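Local coordinates for Non-structural protein 2 (Infectious bronchitis virus, PDB 7F52), which is of unknown molecular function but belongs to the set of non-structural proteins that coronaviruses produce from their replicase polyprotein, and probably acts inside the infected cell, at residues K481-I486 / G510-V515; Q503-V508 / Q553-A558; A387-F392 / R443-D448; L410-V415 / L436-S441; C365-C370 / V422-A427. One frame throughout, in Å; residues are numbered along the deposited sequence.

From the N terminus, segment 365-370 in the last part of strand 357-371 opens contact 5, helix 377-390 opens contact 3 and strand 412-415 opens contact 4. Contact 5 closes first, at 422-427, followed by contact 4 at 436-441 and contact 3 at 443-448. Contact 4 is therefore nested in the loop of contact 3, and contact 5 crosses both. Together they tie the mixed sheet to helices 377-390 and 432-439. Contacts 1 and 2 follow in series and cross one another: contact 1, opened at 481-486, closes at 510-515, between the two segments of contact 2 (503-508 and 553-558). They join four helices of the C-terminal part, with centres about 12 Å apart.

Contact 1: K481-I486 / G510-V515; sequences KAQMAI and GLFTKV
Ala482 and Val515 bring the two backbones together, their CA atoms 5.6 Å apart, where the local helix axes approach to 9.8 Å and their N-to-C directions differ by 106°. This is a near-perpendicular helix-helix packing in the helix-rich C-terminal part of the chain, joining helix 478-491 to the first turns of helix 511-519. The contact is made chiefly by carbon atoms, and no hydrogen bond links the segments. Ala482 takes part in both main contacts: its CB lies 3.4 Å from Phe512 CE1 and 3.8 Å from Val515 CG1, so one methyl touches two residues a helical turn apart. The phenyl group reaches across because Phe512 places CG anti to the backbone N (chi1 -175°), which carries the ring from a CB that does not itself aim at the partner helix. Along the ring, Phe512 CE1 also meets the chain of Gln483, whose CG is 4.1 Å away and whose side chain runs at about a right angle to that of Phe512. Leu453 borders the same group, touching Gln483, Ile486 and Phe512 from a neighbouring loop, and helix 455-467 backs helix 478-491 through Trp461 and Phe458. Val515 CG1 is also 4.4 Å from Ala485 CB. One turn beyond Ala482, Ile486 extends CD1 to the edge of the Phe512 ring, near its plane and 4.1 Å from CD1 of that ring.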
# COMPACT_ATOMS: atom_id res chain seq x y z
N LYS A 481 26.29 -16.68 45.31
CA LYS A 481 26.49 -17.78 46.24
C LYS A 481 25.81 -17.46 47.58
O LYS A 481 25.23 -18.34 48.22
CB LYS A 481 27.97 -18.05 46.45
CG LYS A 481 28.65 -18.72 45.27
CD LYS A 481 30.04 -18.15 45.11
CE LYS A 481 31.10 -19.22 44.96
NZ LYS A 481 32.42 -18.53 44.92
N ALA A 482 25.86 -16.19 47.98
CA ALA A 482 25.29 -15.79 49.26
C ALA A 482 23.76 -15.97 49.23
O ALA A 482 23.16 -16.50 50.18
CB ALA A 482 25.66 -14.36 49.59
N GLN A 483 23.16 -15.60 48.10
CA GLN A 483 21.71 -15.72 47.92
C GLN A 483 21.27 -17.18 47.84
O GLN A 483 20.22 -17.57 48.38
CB GLN A 483 21.27 -14.95 46.66
CG GLN A 483 21.55 -13.46 46.84
CD GLN A 483 20.30 -12.62 46.99
OE1 GLN A 483 19.87 -11.95 46.07
NE2 GLN A 483 19.64 -12.76 48.12
N MET A 484 22.08 -18.01 47.20
CA MET A 484 21.66 -19.39 47.08
C MET A 484 21.85 -20.08 48.43
O MET A 484 21.01 -20.89 48.83
CB MET A 484 22.42 -20.12 45.96
CG MET A 484 21.78 -19.99 44.58
SD MET A 484 20.03 -20.42 44.59
CE MET A 484 20.08 -22.03 45.39
N ALA A 485 22.92 -19.73 49.14
CA ALA A 485 23.10 -20.20 50.53
C ALA A 485 21.88 -19.89 51.39
O ALA A 485 21.35 -20.77 52.08
CB ALA A 485 24.36 -19.58 51.15
N ILE A 486 21.40 -18.65 51.33
CA ILE A 486 20.19 -18.29 52.09
C ILE A 486 18.95 -19.11 51.66
O ILE A 486 18.19 -19.58 52.52
CB ILE A 486 19.90 -16.77 51.98
CG1 ILE A 486 21.00 -15.97 52.67
CG2 ILE A 486 18.56 -16.42 52.58
CD1 ILE A 486 21.09 -14.54 52.20
N GLY A 510 23.77 -5.89 58.57
CA GLY A 510 25.06 -6.45 58.19
C GLY A 510 25.11 -7.97 58.10
O GLY A 510 26.19 -8.55 58.12
N LEU A 511 23.94 -8.61 58.00
CA LEU A 511 23.86 -10.07 57.86
C LEU A 511 24.32 -10.55 56.50
O LEU A 511 25.07 -11.52 56.40
CB LEU A 511 22.44 -10.57 58.09
CG LEU A 511 22.19 -12.00 57.59
CD1 LEU A 511 23.05 -13.01 58.35
CD2 LEU A 511 20.74 -12.35 57.72
N PHE A 512 23.85 -9.88 55.45
CA PHE A 512 24.17 -10.29 54.10
C PHE A 512 25.67 -10.17 53.88
O PHE A 512 26.31 -11.09 53.34
CB PHE A 512 23.39 -9.46 53.07
CG PHE A 512 23.58 -9.92 51.65
CD1 PHE A 512 23.36 -11.25 51.30
CD2 PHE A 512 23.99 -9.03 50.66
CE1 PHE A 512 23.55 -11.69 50.00
CE2 PHE A 512 24.17 -9.45 49.36
CZ PHE A 512 23.95 -10.79 49.03
N THR A 513 26.23 -9.05 54.31
CA THR A 513 27.67 -8.80 54.27
C THR A 513 28.41 -9.93 54.97
O THR A 513 29.49 -10.35 54.55
CB THR A 513 28.03 -7.46 54.92
OG1 THR A 513 27.17 -6.43 54.42
CG2 THR A 513 29.49 -7.11 54.65
N LYS A 514 27.82 -10.41 56.06
CA LYS A 514 28.37 -11.57 56.73
C LYS A 514 28.37 -12.73 55.74
O LYS A 514 29.42 -13.34 55.53
CB LYS A 514 27.58 -11.92 57.99
CG LYS A 514 27.90 -11.02 59.19
CD LYS A 514 29.08 -11.56 60.01
CE LYS A 514 29.63 -10.48 60.91
NZ LYS A 514 28.55 -9.53 61.27
N VAL A 515 27.22 -13.03 55.13
CA VAL A 515 27.08 -14.23 54.29
C VAL A 515 27.95 -14.16 53.03
O VAL A 515 28.56 -15.16 52.62
CB VAL A 515 25.61 -14.47 53.92
CG1 VAL A 515 25.46 -15.75 53.10
CG2 VAL A 515 24.78 -14.57 55.18

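Contact 2: Q503-V508 / Q553-A558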
# COMPACT_ATOMS: atom_id res chain seq x y z
N GLN A 503 10.02 -13.01 58.94
CA GLN A 503 9.61 -11.79 59.60
C GLN A 503 10.81 -11.06 60.20
O GLN A 503 10.73 -9.86 60.48
CB GLN A 503 8.54 -12.10 60.65
CG GLN A 503 7.18 -12.37 60.01
CD GLN A 503 6.07 -12.63 61.01
OE1 GLN A 503 6.28 -12.57 62.23
NE2 GLN A 503 4.88 -12.92 60.51
N VAL A 504 11.92 -11.76 60.36
CA VAL A 504 13.18 -11.07 60.62
C VAL A 504 14.58 -10.85 60.00
O VAL A 504 15.32 -9.95 60.42
CB VAL A 504 13.95 -11.73 61.77
CG1 VAL A 504 15.08 -10.83 62.24
CG2 VAL A 504 13.00 -12.01 62.92
N ILE A 505 14.89 -11.65 58.98
CA ILE A 505 16.25 -11.89 58.43
C ILE A 505 16.54 -10.56 57.66
O ILE A 505 17.69 -10.09 57.65
CB ILE A 505 16.18 -13.10 57.43
CG1 ILE A 505 17.58 -13.46 56.92
CG2 ILE A 505 15.18 -12.88 56.29
CD1 ILE A 505 17.70 -14.90 56.49
N TYR A 506 15.52 -9.94 57.06
CA TYR A 506 15.75 -8.75 56.26
C TYR A 506 16.02 -7.50 57.09
O TYR A 506 16.29 -6.43 56.55
CB TYR A 506 14.56 -8.52 55.30
CG TYR A 506 14.15 -9.76 54.55
CD1 TYR A 506 14.99 -10.33 53.61
CD2 TYR A 506 12.92 -10.37 54.80
CE1 TYR A 506 14.64 -11.48 52.93
CE2 TYR A 506 12.55 -11.52 54.12
CZ TYR A 506 13.41 -12.08 53.18
OH TYR A 506 13.04 -13.23 52.50
N LYS A 507 15.96 -7.63 58.41
CA LYS A 507 16.22 -6.51 59.31
C LYS A 507 17.34 -6.84 60.30
O LYS A 507 17.50 -6.16 61.32
CB LYS A 507 15.01 -6.27 60.21
CG LYS A 507 13.92 -5.38 59.59
CD LYS A 507 12.50 -5.82 59.97
CE LYS A 507 12.49 -6.63 61.26
NZ LYS A 507 11.19 -6.54 62.00
N VAL A 508 18.12 -7.88 60.00
CA VAL A 508 19.35 -8.15 60.75
C VAL A 508 20.43 -7.34 60.01
O VAL A 508 20.85 -7.69 58.91
CB VAL A 508 19.73 -9.64 60.70
CG1 VAL A 508 21.08 -9.88 61.38
CG2 VAL A 508 18.65 -10.50 61.34
N GLN A 553 25.32 -16.51 62.62
CA GLN A 553 25.18 -16.21 64.04
C GLN A 553 24.22 -15.04 64.19
O GLN A 553 23.22 -15.17 64.90
CB GLN A 553 26.53 -15.87 64.70
CG GLN A 553 27.28 -17.06 65.34
CD GLN A 553 26.41 -17.89 66.29
OE1 GLN A 553 25.44 -17.39 66.87
NE2 GLN A 553 26.76 -19.16 66.44
N LEU A 554 24.49 -13.94 63.49
CA LEU A 554 23.63 -12.75 63.52
C LEU A 554 22.16 -13.14 63.39
O LEU A 554 21.30 -12.60 64.08
CB LEU A 554 23.99 -11.77 62.40
CG LEU A 554 25.40 -11.15 62.34
CD1 LEU A 554 25.33 -9.70 61.85
CD2 LEU A 554 26.11 -11.24 63.68
N LEU A 555 21.88 -14.09 62.50
CA LEU A 555 20.50 -14.51 62.26
C LEU A 555 19.98 -15.41 63.39
O LEU A 555 18.83 -15.29 63.81
CB LEU A 555 20.36 -15.23 60.91
CG LEU A 555 18.99 -15.86 60.70
CD1 LEU A 555 17.90 -14.80 60.63
CD2 LEU A 555 18.95 -16.76 59.50
N LEU A 556 20.82 -16.33 63.87
CA LEU A 556 20.43 -17.17 65.00
C LEU A 556 20.10 -16.31 66.24
O LEU A 556 19.19 -16.63 67.01
CB LEU A 556 21.52 -18.19 65.32
CG LEU A 556 21.55 -19.41 64.37
CD1 LEU A 556 22.49 -20.53 64.83
CD2 LEU A 556 20.13 -19.94 64.15
N ASP A 557 20.82 -15.20 66.40
CA ASP A 557 20.58 -14.26 67.49
C ASP A 557 19.18 -13.69 67.43
O ASP A 557 18.38 -13.89 68.35
CB ASP A 557 21.59 -13.11 67.46
CG ASP A 557 22.99 -13.55 67.80
OD1 ASP A 557 23.16 -14.71 68.24
OD2 ASP A 557 23.92 -12.73 67.64
N ALA A 558 18.90 -12.97 66.36
CA ALA A 558 17.61 -12.34 66.17
C ALA A 558 16.47 -13.35 66.22
O ALA A 558 15.33 -13.00 66.51
CB ALA A 558 17.59 -11.59 64.86
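Ile505 lies against Leu555, and its side chain can be traced outward one atom at a time. CB is 4.0 Å from Leu555 CD1; CG1, anti to the backbone N (chi1 -176°), keeps to the same methyl. At the tip, Ile505 CD1 lies 3.8 Å from Leu555 CD2 and still touches Leu555 CD1. Both leucine methyls are thus used, CD1 along the whole isoleucine chain and CD2 at its tip. The remaining branch takes a separate course: CG2 sits above the centre of the Tyr506 ring, 3.4 Å from its plane. A type I beta turn runs from Ile505 to Val508 after the weakly bonded last turn of helix 497-505, with Val508 N bonded to Ile505 O, and it points the Val508 side chain toward helix 553-561. That valine divides its methyls between two residues a helical turn apart, CG1 meeting Leu554 CB at 3.6 Å and CG2 meeting Ala558 CB at 3.8 Å. Ala558 CB is shared, since Val504 CG1 comes within 3.7 Å of it from the helix side of the turn. The side-chain contacts between the segments are apolar, and no hydrogen bond joins them. Around them, Leu511 and Trp498 touch Ile505, Val501 touches Leu555, and Met562 touches Val504.

Contact 3: A387-F392 / R443-D448; sequences AIYSSF and RVKVED
Tyr389 lies along the backbone of Arg443 to Lys445, at the C-terminal end of helix 377-390. That helix finishes in a Schellman motif, in which Ser391 has positive phi (59°) and Phe392 N makes a weak bond back to Ala387 O. The Tyr389 ring carries much of the first shell. Lys445 N stands over the centre of one face, 3.8 Å above the plane, while Arg443 O approaches Tyr389 CD1 obliquely at 3.2 Å. Toward the far end of the ring, Lys445 O lies 3.5 Å from Tyr389 CE2, and Tyr389 OH is 3.9 Å from Lys445 CB, the two side chains crossing at about a right angle. Beside Tyr389, Arg443 doubles back over the last helical turn: a bend at chi3 (-56°) brings its guanidinium flat against the helix end, with Ser390 CA and Tyr389 O both under one face. Carbonyl oxygens gathered at a helix C-terminus would probably favour a positive group there. Val444 completes the shell, CG2 lying 4.0 Å from Tyr389 CB. Farther out, Ser441 OG hydrogen-bonds the backbone N of both Arg443 and Val444. Leu436 and Phe439 of helix 432-439 touch Val444, and Phe460 meets the Tyr389 ring. Ser390 OG is hydrogen-bonded to Ala386 O one turn back in its own helix, and it touches Val444 CG2 at 3.4 Å.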
# COMPACT_ATOMS: atom_id res chain seq x y z
N ALA A 387 20.12 -17.00 31.09
CA ALA A 387 19.56 -18.33 30.86
C ALA A 387 18.31 -18.60 31.71
O ALA A 387 17.33 -19.18 31.20
CB ALA A 387 20.61 -19.39 31.12
N ILE A 388 18.33 -18.22 32.99
CA ILE A 388 17.20 -18.53 33.87
C ILE A 388 15.94 -17.77 33.42
O ILE A 388 14.82 -18.35 33.36
CB ILE A 388 17.50 -18.19 35.33
CG1 ILE A 388 18.53 -19.17 35.88
CG2 ILE A 388 16.24 -18.25 36.17
CD1 ILE A 388 18.81 -18.94 37.34
N TYR A 389 16.12 -16.50 33.08
CA TYR A 389 15.03 -15.68 32.60
C TYR A 389 14.46 -16.22 31.27
O TYR A 389 13.25 -16.15 31.02
CB TYR A 389 15.48 -14.23 32.40
CG TYR A 389 15.66 -13.39 33.65
CD1 TYR A 389 14.59 -13.12 34.50
CD2 TYR A 389 16.89 -12.80 33.95
CE1 TYR A 389 14.75 -12.32 35.64
CE2 TYR A 389 17.07 -12.00 35.07
CZ TYR A 389 15.99 -11.76 35.91
OH TYR A 389 16.17 -10.96 37.02
N SER A 390 15.33 -16.75 30.41
CA SER A 390 14.94 -17.11 29.06
C SER A 390 14.57 -18.59 28.96
O SER A 390 14.29 -19.08 27.86
CB SER A 390 16.07 -16.81 28.08
OG SER A 390 16.61 -15.53 28.29
N SER A 391 14.57 -19.31 30.07
CA SER A 391 14.31 -20.74 30.03
C SER A 391 15.30 -21.53 29.13
O SER A 391 14.96 -22.61 28.62
CB SER A 391 12.88 -21.00 29.56
OG SER A 391 12.00 -21.04 30.66
N PHE A 392 16.50 -20.99 28.95
CA PHE A 392 17.61 -21.75 28.40
C PHE A 392 18.25 -22.70 29.45
O PHE A 392 18.39 -22.36 30.63
CB PHE A 392 18.65 -20.79 27.86
CG PHE A 392 19.64 -21.44 26.96
CD1 PHE A 392 20.80 -22.02 27.47
CD2 PHE A 392 19.39 -21.52 25.58
CE1 PHE A 392 21.71 -22.64 26.64
CE2 PHE A 392 20.29 -22.15 24.74
CZ PHE A 392 21.46 -22.71 25.27
N ARG A 443 11.50 -10.54 29.06
CA ARG A 443 11.75 -11.58 30.05
C ARG A 443 13.06 -11.39 30.81
O ARG A 443 13.17 -11.76 31.99
CB ARG A 443 11.74 -12.96 29.39
CG ARG A 443 10.39 -13.36 28.84
CD ARG A 443 10.37 -14.84 28.49
NE ARG A 443 11.43 -15.20 27.56
CZ ARG A 443 11.63 -16.44 27.14
NH1 ARG A 443 10.85 -17.42 27.57
NH2 ARG A 443 12.61 -16.71 26.28
N VAL A 444 14.07 -10.82 30.15
CA VAL A 444 15.38 -10.67 30.77
C VAL A 444 15.52 -9.31 31.45
O VAL A 444 15.70 -8.29 30.78
CB VAL A 444 16.53 -10.87 29.75
CG1 VAL A 444 17.88 -10.77 30.45
CG2 VAL A 444 16.40 -12.22 29.07
N LYS A 445 15.42 -9.31 32.78
CA LYS A 445 15.49 -8.08 33.58
C LYS A 445 16.91 -7.77 34.04
O LYS A 445 17.68 -8.67 34.40
CB LYS A 445 14.56 -8.19 34.79
CG LYS A 445 13.10 -8.46 34.42
CD LYS A 445 12.57 -7.33 33.55
CE LYS A 445 11.11 -7.49 33.17
NZ LYS A 445 10.65 -6.35 32.30
N VAL A 446 17.26 -6.49 34.03
CA VAL A 446 18.60 -6.06 34.43
C VAL A 446 18.67 -5.74 35.92
O VAL A 446 19.77 -5.63 36.47
CB VAL A 446 19.04 -4.83 33.61
CG1 VAL A 446 20.54 -4.61 33.73
CG2 VAL A 446 18.68 -5.05 32.16
N GLU A 447 17.52 -5.62 36.57
CA GLU A 447 17.47 -5.20 37.97
C GLU A 447 18.34 -6.03 38.92
O GLU A 447 18.24 -7.25 38.97
CB GLU A 447 16.02 -5.23 38.48
CG GLU A 447 15.26 -6.53 38.26
CD GLU A 447 14.01 -6.62 39.12
OE1 GLU A 447 13.73 -5.66 39.88
OE2 GLU A 447 13.28 -7.63 39.03
N ASP A 448 19.19 -5.34 39.69
CA ASP A 448 20.04 -5.98 40.70
C ASP A 448 19.21 -6.82 41.68
O ASP A 448 18.32 -6.31 42.36
CB ASP A 448 20.86 -4.94 41.45
CG ASP A 448 21.99 -5.55 42.29
OD1 ASP A 448 21.80 -6.65 42.86
OD2 ASP A 448 23.07 -4.93 42.38

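Contact 4: L410-V415 / L436-S441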
# COMPACT_ATOMS: atom_id res chain seq x y z
N LEU A 410 21.51 -17.04 23.00
CA LEU A 410 20.50 -15.98 22.97
C LEU A 410 20.81 -14.84 22.02
O LEU A 410 20.59 -13.67 22.35
CB LEU A 410 20.29 -15.40 24.38
CG LEU A 410 19.82 -16.40 25.45
CD1 LEU A 410 19.62 -15.73 26.84
CD2 LEU A 410 18.54 -17.08 24.95
N GLY A 411 21.35 -15.17 20.86
CA GLY A 411 21.48 -14.18 19.80
C GLY A 411 22.87 -13.60 19.72
O GLY A 411 23.16 -12.67 18.95
N HIS A 412 23.76 -14.16 20.52
CA HIS A 412 25.10 -13.63 20.52
C HIS A 412 26.08 -14.74 20.27
O HIS A 412 25.81 -15.91 20.60
CB HIS A 412 25.39 -12.93 21.86
CG HIS A 412 24.53 -11.71 22.09
ND1 HIS A 412 23.22 -11.79 22.50
CD2 HIS A 412 24.80 -10.39 21.94
CE1 HIS A 412 22.72 -10.58 22.61
NE2 HIS A 412 23.66 -9.71 22.27
N LYS A 413 27.19 -14.40 19.63
CA LYS A 413 28.30 -15.33 19.55
C LYS A 413 29.40 -14.82 20.48
O LYS A 413 29.83 -13.67 20.36
CB LYS A 413 28.81 -15.47 18.12
CG LYS A 413 29.60 -16.76 17.96
CD LYS A 413 30.77 -16.57 17.03
CE LYS A 413 30.76 -17.57 15.90
NZ LYS A 413 31.58 -17.03 14.77
N PHE A 414 29.84 -15.67 21.41
CA PHE A 414 30.96 -15.32 22.31
C PHE A 414 32.28 -15.92 21.84
O PHE A 414 32.40 -17.13 21.63
CB PHE A 414 30.66 -15.75 23.75
CG PHE A 414 29.52 -15.01 24.36
CD1 PHE A 414 29.70 -13.71 24.83
CD2 PHE A 414 28.25 -15.57 24.42
CE1 PHE A 414 28.63 -12.98 25.36
CE2 PHE A 414 27.18 -14.86 24.93
CZ PHE A 414 27.37 -13.56 25.41
N VAL A 415 33.26 -15.05 21.63
CA VAL A 415 34.60 -15.46 21.22
C VAL A 415 35.70 -14.89 22.09
O VAL A 415 35.62 -13.73 22.56
CB VAL A 415 34.98 -14.85 19.83
CG1 VAL A 415 34.08 -15.38 18.75
CG2 VAL A 415 34.91 -13.32 19.86
N LEU A 436 23.75 -8.62 31.57
CA LEU A 436 22.30 -8.69 31.40
C LEU A 436 21.82 -7.70 30.35
O LEU A 436 20.86 -7.96 29.65
CB LEU A 436 21.59 -8.43 32.73
CG LEU A 436 21.53 -9.65 33.65
CD1 LEU A 436 20.95 -9.30 35.01
CD2 LEU A 436 20.76 -10.81 33.01
N ARG A 437 22.51 -6.57 30.24
CA ARG A 437 22.15 -5.54 29.28
C ARG A 437 22.17 -6.07 27.85
O ARG A 437 21.36 -5.65 27.01
CB ARG A 437 23.10 -4.34 29.42
CG ARG A 437 22.52 -3.19 30.23
CD ARG A 437 23.59 -2.31 30.86
NE ARG A 437 23.23 -1.92 32.22
CZ ARG A 437 23.94 -1.09 32.99
NH1 ARG A 437 25.07 -0.56 32.53
NH2 ARG A 437 23.52 -0.80 34.22
N LEU A 438 23.08 -7.00 27.58
CA LEU A 438 23.19 -7.65 26.27
C LEU A 438 21.89 -8.27 25.83
O LEU A 438 21.54 -8.21 24.67
CB LEU A 438 24.28 -8.73 26.29
CG LEU A 438 25.65 -8.05 26.30
CD1 LEU A 438 26.77 -9.02 26.18
CD2 LEU A 438 25.65 -7.09 25.16
N PHE A 439 21.17 -8.86 26.78
CA PHE A 439 19.99 -9.63 26.49
C PHE A 439 18.70 -9.00 26.99
O PHE A 439 17.64 -9.61 26.87
CB PHE A 439 20.11 -11.01 27.12
CG PHE A 439 21.46 -11.62 26.98
CD1 PHE A 439 21.82 -12.29 25.81
CD2 PHE A 439 22.38 -11.54 28.02
CE1 PHE A 439 23.08 -12.87 25.68
CE2 PHE A 439 23.64 -12.12 27.91
CZ PHE A 439 24.00 -12.79 26.74
N GLN A 440 18.81 -7.81 27.60
CA GLN A 440 17.65 -7.12 28.18
C GLN A 440 16.43 -7.20 27.26
O GLN A 440 16.51 -6.82 26.09
CB GLN A 440 17.99 -5.65 28.48
CG GLN A 440 16.78 -4.78 28.85
CD GLN A 440 17.14 -3.31 29.02
OE1 GLN A 440 18.09 -2.82 28.41
NE2 GLN A 440 16.37 -2.60 29.85
N SER A 441 15.34 -7.75 27.78
CA SER A 441 14.14 -7.96 26.98
C SER A 441 12.92 -7.98 27.89
O SER A 441 13.03 -7.63 29.06
CB SER A 441 14.23 -9.28 26.20
OG SER A 441 14.08 -10.40 27.04
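Leu410 and Phe439 are the closest backbone pair, their CA atoms 7.3 Å apart, with His412 and Leu438 next at 8.5 Å. These separations are spanned largely by side chains, from the turn before strand 412-415, from the strand itself and from the last turn of helix 432-439. The Phe439 ring is central. Leu410 CB lies 3.7 Å from Phe439 CD1, and the His412 imidazole comes in obliquely, His412 ND1 being 3.4 Å from Phe439 CE1 with the planes 78° apart. The Phe414 and Phe439 side chains come from opposite directions, Phe414 CZ meeting Phe439 CZ at 3.7 Å, each atom at the edge of the other ring and near its plane. Strands 407-409 and 412-415 form a beta hairpin, with Leu410 and Gly411 as its two-residue turn; both have positive phi, close to the values of a type I' turn. The helix therefore packs against the turn and second strand of this hairpin, and that strand pairs with strand 357-371 of the mixed sheet through backbone bonds of Lys413 to Arg367 and Val369. With CG beside the backbone N (chi1 -64°), the His412 ring is directed at the helix end and has a polar partner at each nitrogen. ND1 donates to Leu410 O at 3.2 Å, a bent bond (141° at the hydrogen) that reaches the oxygen from above the carbonyl plane; NE2 has a weak hydrogen bond with Arg367 NH1. Leu438 O lies 3.4 Å from His412 CE1. Phe409 meets Phe439 edge-to-face, and Leu383 touches both Phe414 and Phe439.

Contact 5: C365-C370 / V422-A427; sequences CERVVC and VSFTLA
A parallel strand pair at one margin of the mixed sheet holds Cys370, near the end of strand 357-371, beside Thr425 in strand 424-426. Two hydrogen bonds define it. Cys370 N donates to Phe424 O at 3.1 Å (149° at the hydrogen), and Cys370 O accepts from Leu426 N at 3.1 Å (154°). One residue is thus gripped by both neighbours of Thr425, as parallel pairing requires. Val369, by contrast, gives its backbone bonds to strand 412-415, so the two short strands flank strand 357-371 on opposite sides. Next to the bonds, a CA-H...O contact runs from Val369 CA to Phe424 O, and Val369 CG1 packs 4.1 Å from Leu426 CG. The Val369 side chain lies on the sheet face that carries Phe424. Leu438 of helix 432-439 touches Arg367, Phe424 and Leu426. Arg367, extended from CG to NE with CG anti to the backbone N, carries its guanidinium to the Phe424 ring, the planes 73° apart. NH2 of this arginine forms a salt bridge with Asp313 OD2, while Phe424 CE2 lies over one guanidinium face, 3.6 Å from Arg367 NE.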
# COMPACT_ATOMS: atom_id res chain seq x y z
N CYS A 365 20.72 -12.36 11.93
CA CYS A 365 21.89 -11.63 12.39
C CYS A 365 22.35 -12.14 13.74
O CYS A 365 21.56 -12.65 14.54
CB CYS A 365 21.61 -10.13 12.47
SG CYS A 365 21.59 -9.29 10.86
N GLU A 366 23.63 -12.00 14.02
CA GLU A 366 24.07 -12.26 15.37
C GLU A 366 25.03 -11.15 15.81
O GLU A 366 25.57 -10.39 14.99
CB GLU A 366 24.73 -13.64 15.48
CG GLU A 366 26.18 -13.63 15.10
CD GLU A 366 26.78 -15.01 14.97
OE1 GLU A 366 26.15 -15.99 15.47
OE2 GLU A 366 27.87 -15.11 14.36
N ARG A 367 25.23 -11.07 17.11
CA ARG A 367 26.01 -10.01 17.72
C ARG A 367 27.25 -10.65 18.40
O ARG A 367 27.12 -11.45 19.33
CB ARG A 367 25.13 -9.28 18.72
CG ARG A 367 25.41 -7.85 18.96
CD ARG A 367 24.63 -7.51 20.21
NE ARG A 367 24.37 -6.09 20.39
CZ ARG A 367 23.57 -5.61 21.34
NH1 ARG A 367 22.96 -6.44 22.18
NH2 ARG A 367 23.36 -4.30 21.42
N VAL A 368 28.44 -10.31 17.91
CA VAL A 368 29.62 -11.00 18.38
C VAL A 368 30.32 -10.23 19.49
O VAL A 368 30.75 -9.08 19.32
CB VAL A 368 30.62 -11.25 17.25
CG1 VAL A 368 31.82 -12.03 17.79
CG2 VAL A 368 29.96 -12.00 16.09
N VAL A 369 30.44 -10.90 20.64
CA VAL A 369 31.04 -10.34 21.85
C VAL A 369 32.36 -11.02 22.21
O VAL A 369 32.44 -12.25 22.35
CB VAL A 369 30.09 -10.48 23.02
CG1 VAL A 369 30.64 -9.73 24.23
CG2 VAL A 369 28.71 -9.98 22.63
N CYS A 370 33.41 -10.22 22.37
CA CYS A 370 34.71 -10.75 22.74
C CYS A 370 34.91 -10.81 24.27
O CYS A 370 34.88 -9.77 24.92
CB CYS A 370 35.82 -9.92 22.10
SG CYS A 370 37.45 -10.44 22.65
N VAL A 422 35.06 -7.32 14.52
CA VAL A 422 33.72 -7.31 15.17
C VAL A 422 34.19 -6.69 16.49
O VAL A 422 35.24 -7.12 17.00
CB VAL A 422 33.09 -8.71 15.11
CG1 VAL A 422 34.08 -9.75 15.60
CG2 VAL A 422 31.81 -8.76 15.91
N SER A 423 33.42 -5.73 17.00
CA SER A 423 33.73 -5.05 18.28
C SER A 423 33.38 -4.67 19.72
O SER A 423 34.10 -3.82 20.27
CB SER A 423 34.06 -3.57 18.26
OG SER A 423 35.16 -3.31 17.40
N PHE A 424 32.33 -5.34 20.23
CA PHE A 424 31.58 -5.33 21.52
C PHE A 424 32.27 -6.27 22.50
O PHE A 424 32.09 -7.47 22.40
CB PHE A 424 30.21 -5.95 21.25
CG PHE A 424 29.10 -5.31 22.03
CD1 PHE A 424 29.21 -5.12 23.39
CD2 PHE A 424 27.94 -4.89 21.40
CE1 PHE A 424 28.18 -4.52 24.10
CE2 PHE A 424 26.92 -4.30 22.11
CZ PHE A 424 27.04 -4.12 23.46
N THR A 425 33.03 -5.73 23.43
CA THR A 425 33.77 -6.64 24.33
C THR A 425 33.31 -6.51 25.77
O THR A 425 33.02 -5.41 26.21
CB THR A 425 35.27 -6.39 24.18
OG1 THR A 425 35.92 -6.57 25.44
CG2 THR A 425 35.59 -5.01 23.68
N LEU A 426 33.37 -7.64 26.50
CA LEU A 426 33.12 -7.70 27.93
C LEU A 426 34.58 -7.76 28.34
O LEU A 426 35.45 -8.04 27.51
CB LEU A 426 32.05 -8.73 28.29
CG LEU A 426 30.56 -8.42 28.15
CD1 LEU A 426 29.74 -9.57 28.74
CD2 LEU A 426 30.18 -7.13 28.80
N ALA A 427 34.87 -7.50 29.62
CA ALA A 427 36.27 -7.53 30.08
C ALA A 427 36.12 -7.75 31.59
O ALA A 427 35.02 -7.97 32.09
CB ALA A 427 37.27 -6.43 29.80